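Local atomic coordinates of EGF family domain-containing protein (Toxoplasma gondii, PDB entry 4Z80), a protein that probably serves on the parasite surface as an AMA1-like receptor that binds a RON2-like partner at the moving junction during host cell invasion. Residues K78-T83 and L292-Q297. Numbering follows the deposited sequence.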
loop_
_atom_site.group_PDB
_atom_site.type_symbol
_atom_site.label_atom_id
_atom_site.label_comp_id
_atom_site.label_asym_id
_atom_site.label_seq_id
_atom_site.Cartn_x
_atom_site.Cartn_y
_atom_site.Cartn_z
ATOM N N LYS A 78 -3.685 -14.105 13.508
ATOM C CA LYS A 78 -3.955 -12.727 13.895
ATOM C C LYS A 78 -3.741 -11.810 12.699
ATOM O O LYS A 78 -2.674 -11.804 12.094
ATOM C CB LYS A 78 -3.066 -12.298 15.058
ATOM C CG LYS A 78 -3.339 -10.885 15.537
ATOM C CD LYS A 78 -2.530 -10.549 16.777
ATOM C CE LYS A 78 -2.790 -9.120 17.226
ATOM N NZ LYS A 78 -2.096 -8.798 18.501
ATOM N N ILE A 79 -4.772 -11.049 12.357
ATOM C CA ILE A 79 -4.672 -10.012 11.339
ATOM C C ILE A 79 -5.047 -8.702 12.024
ATOM O O ILE A 79 -6.021 -8.662 12.770
ATOM C CB ILE A 79 -5.587 -10.294 10.142
ATOM C CG1 ILE A 79 -5.364 -11.731 9.643
ATOM C CG2 ILE A 79 -5.319 -9.278 9.033
ATOM C CD1 ILE A 79 -6.205 -12.113 8.491
ATOM N N ASP A 80 -4.273 -7.644 11.796
ATOM C CA ASP A 80 -4.418 -6.418 12.579
ATOM C C ASP A 80 -5.828 -5.829 12.501
ATOM O O ASP A 80 -6.310 -5.230 13.461
ATOM C CB ASP A 80 -3.379 -5.374 12.142
ATOM C CG ASP A 80 -3.534 -4.941 10.692
ATOM O OD1 ASP A 80 -3.143 -5.702 9.769
ATOM O OD2 ASP A 80 -4.015 -3.813 10.480
ATOM N N THR A 81 -6.498 -6.024 11.374
ATOM C CA THR A 81 -7.855 -5.509 11.181
ATOM C C THR A 81 -8.924 -6.222 12.028
ATOM O O THR A 81 -10.012 -5.682 12.241
ATOM C CB THR A 81 -8.244 -5.596 9.697
ATOM O OG1 THR A 81 -7.818 -6.867 9.186
ATOM C CG2 THR A 81 -7.555 -4.473 8.915
ATOM N N LYS A 82 -8.638 -7.422 12.520
ATOM C CA LYS A 82 -9.611 -8.093 13.387
ATOM C C LYS A 82 -9.895 -7.229 14.611
ATOM O O LYS A 82 -11.045 -7.075 15.026
ATOM C CB LYS A 82 -9.117 -9.470 13.813
ATOM C CG LYS A 82 -9.203 -10.475 12.704
ATOM C CD LYS A 82 -9.157 -11.889 13.253
ATOM C CE LYS A 82 -7.926 -12.614 12.791
ATOM N NZ LYS A 82 -8.156 -14.095 12.815
ATOM N N THR A 83 -8.846 -6.635 15.156
ATOM C CA THR A 83 -8.971 -5.782 16.332
ATOM C C THR A 83 -9.523 -4.403 15.997
ATOM O O THR A 83 -10.386 -3.887 16.699
ATOM C CB THR A 83 -7.609 -5.612 17.024
ATOM O OG1 THR A 83 -7.167 -6.884 17.509
ATOM C CG2 THR A 83 -7.688 -4.624 18.197
ATOM N N LEU A 292 4.007 -1.960 4.025
ATOM C CA LEU A 292 3.377 -1.655 5.307
ATOM C C LEU A 292 3.011 -2.959 6.000
ATOM O O LEU A 292 2.582 -3.924 5.360
ATOM C CB LEU A 292 2.136 -0.790 5.124
ATOM C CG LEU A 292 2.332 0.534 4.386
ATOM C CD1 LEU A 292 0.990 1.242 4.217
ATOM C CD2 LEU A 292 3.316 1.431 5.107
ATOM N N GLY A 293 3.157 -2.991 7.320
ATOM C CA GLY A 293 2.908 -4.205 8.072
ATOM C C GLY A 293 1.454 -4.407 8.466
ATOM O O GLY A 293 1.060 -5.488 8.886
ATOM N N TYR A 294 0.663 -3.352 8.315
ATOM C CA TYR A 294 -0.731 -3.342 8.752
ATOM C C TYR A 294 -1.677 -2.998 7.607
ATOM O O TYR A 294 -1.376 -2.123 6.780
ATOM C CB TYR A 294 -0.928 -2.326 9.874
ATOM C CG TYR A 294 -0.230 -2.608 11.187
ATOM C CD1 TYR A 294 -0.155 -3.893 11.707
ATOM C CD2 TYR A 294 0.326 -1.571 11.923
ATOM C CE1 TYR A 294 0.463 -4.138 12.932
ATOM C CE2 TYR A 294 0.937 -1.799 13.149
ATOM C CZ TYR A 294 1.003 -3.085 13.646
ATOM O OH TYR A 294 1.620 -3.324 14.871
ATOM N N HIS A 295 -2.819 -3.682 7.577
ATOM C CA HIS A 295 -3.880 -3.432 6.604
ATOM C C HIS A 295 -4.806 -2.297 7.026
ATOM O O HIS A 295 -5.465 -1.686 6.186
ATOM C CB HIS A 295 -4.712 -4.686 6.382
ATOM C CG HIS A 295 -3.940 -5.825 5.803
ATOM N ND1 HIS A 295 -3.633 -5.912 4.463
ATOM C CD2 HIS A 295 -3.411 -6.924 6.387
ATOM C CE1 HIS A 295 -2.948 -7.024 4.246
ATOM N NE2 HIS A 295 -2.802 -7.656 5.396
ATOM N N THR A 296 -4.850 -2.029 8.326
ATOM C CA THR A 296 -5.710 -0.981 8.873
ATOM C C THR A 296 -5.415 0.350 8.193
ATOM O O THR A 296 -4.257 0.731 8.038
ATOM C CB THR A 296 -5.496 -0.842 10.405
ATOM O OG1 THR A 296 -5.869 -2.059 11.065
ATOM C CG2 THR A 296 -6.340 0.281 10.970
ATOM N N GLN A 297 -6.467 1.062 7.799
ATOM C CA GLN A 297 -6.308 2.400 7.233
ATOM C C GLN A 297 -6.921 3.508 8.097
ATOM O O GLN A 297 -6.546 4.665 7.971
ATOM C CB GLN A 297 -6.912 2.422 5.831
ATOM C CG GLN A 297 -6.073 1.648 4.817
ATOM C CD GLN A 297 -6.927 0.992 3.756
ATOM O OE1 GLN A 297 -7.473 1.666 2.885
ATOM N NE2 GLN A 297 -7.085 -0.321 3.852
HETATM O O HOH W 1 -0.963 -7.320 8.921
#
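The carboxylate of Asp80 touches two rings, Tyr294 and His295. Its plane is turned 43° from that of the Tyr294 ring, which it approaches obliquely, with CB of Asp80 3.6 Å from CD1 of Tyr294. At the His295 ring, OD1 of Asp80 sits at the edge, close to the ring plane and 3.6 Å from CD2, while CG2 of Ile79 comes obliquely to the same carbon.

Asp80 carries its CG between the backbone N and the carbonyl carbon (chi1 62°), and from there both oxygens reach backbone N-H groups of His295 and Thr296. OD1 of Asp80 takes the N-H of His295 on its syn side, a little out of the carboxylate plane, at 3.0 Å from N in an almost straight bond (173°). OD2 of Asp80 accepts twice: from Thr296 N through its syn lone pair, at 2.9 Å, and from Thr296 OG1 on the anti side, again tilted somewhat from the plane, at 2.6 Å. Three bonds thus fix the rotation of a buried carboxylate, and so many donors would probably favour its charged form. A water lies within hydrogen-bonding distance of both OD1 of Asp80 and the carbonyl O of Gly293. Next door, CG2 of Thr81 packs 3.8 Å from CB of His295, while its hydroxyl turns to Tyr89 O. The phenol OH of Tyr294 goes to Glu149, and Phe151 meets its ring edge-to-face.

This is a buried side-chain-to-backbone link, one carboxylate receiving two consecutive N-H groups of a loop distant in sequence. It ties Asp80 and the short helix 80-84 to the loop following strand 289-291, an outermost strand of a four-stranded antiparallel sheet; that loop belongs to the stretch of the chain matching the apical membrane antigen 1 family.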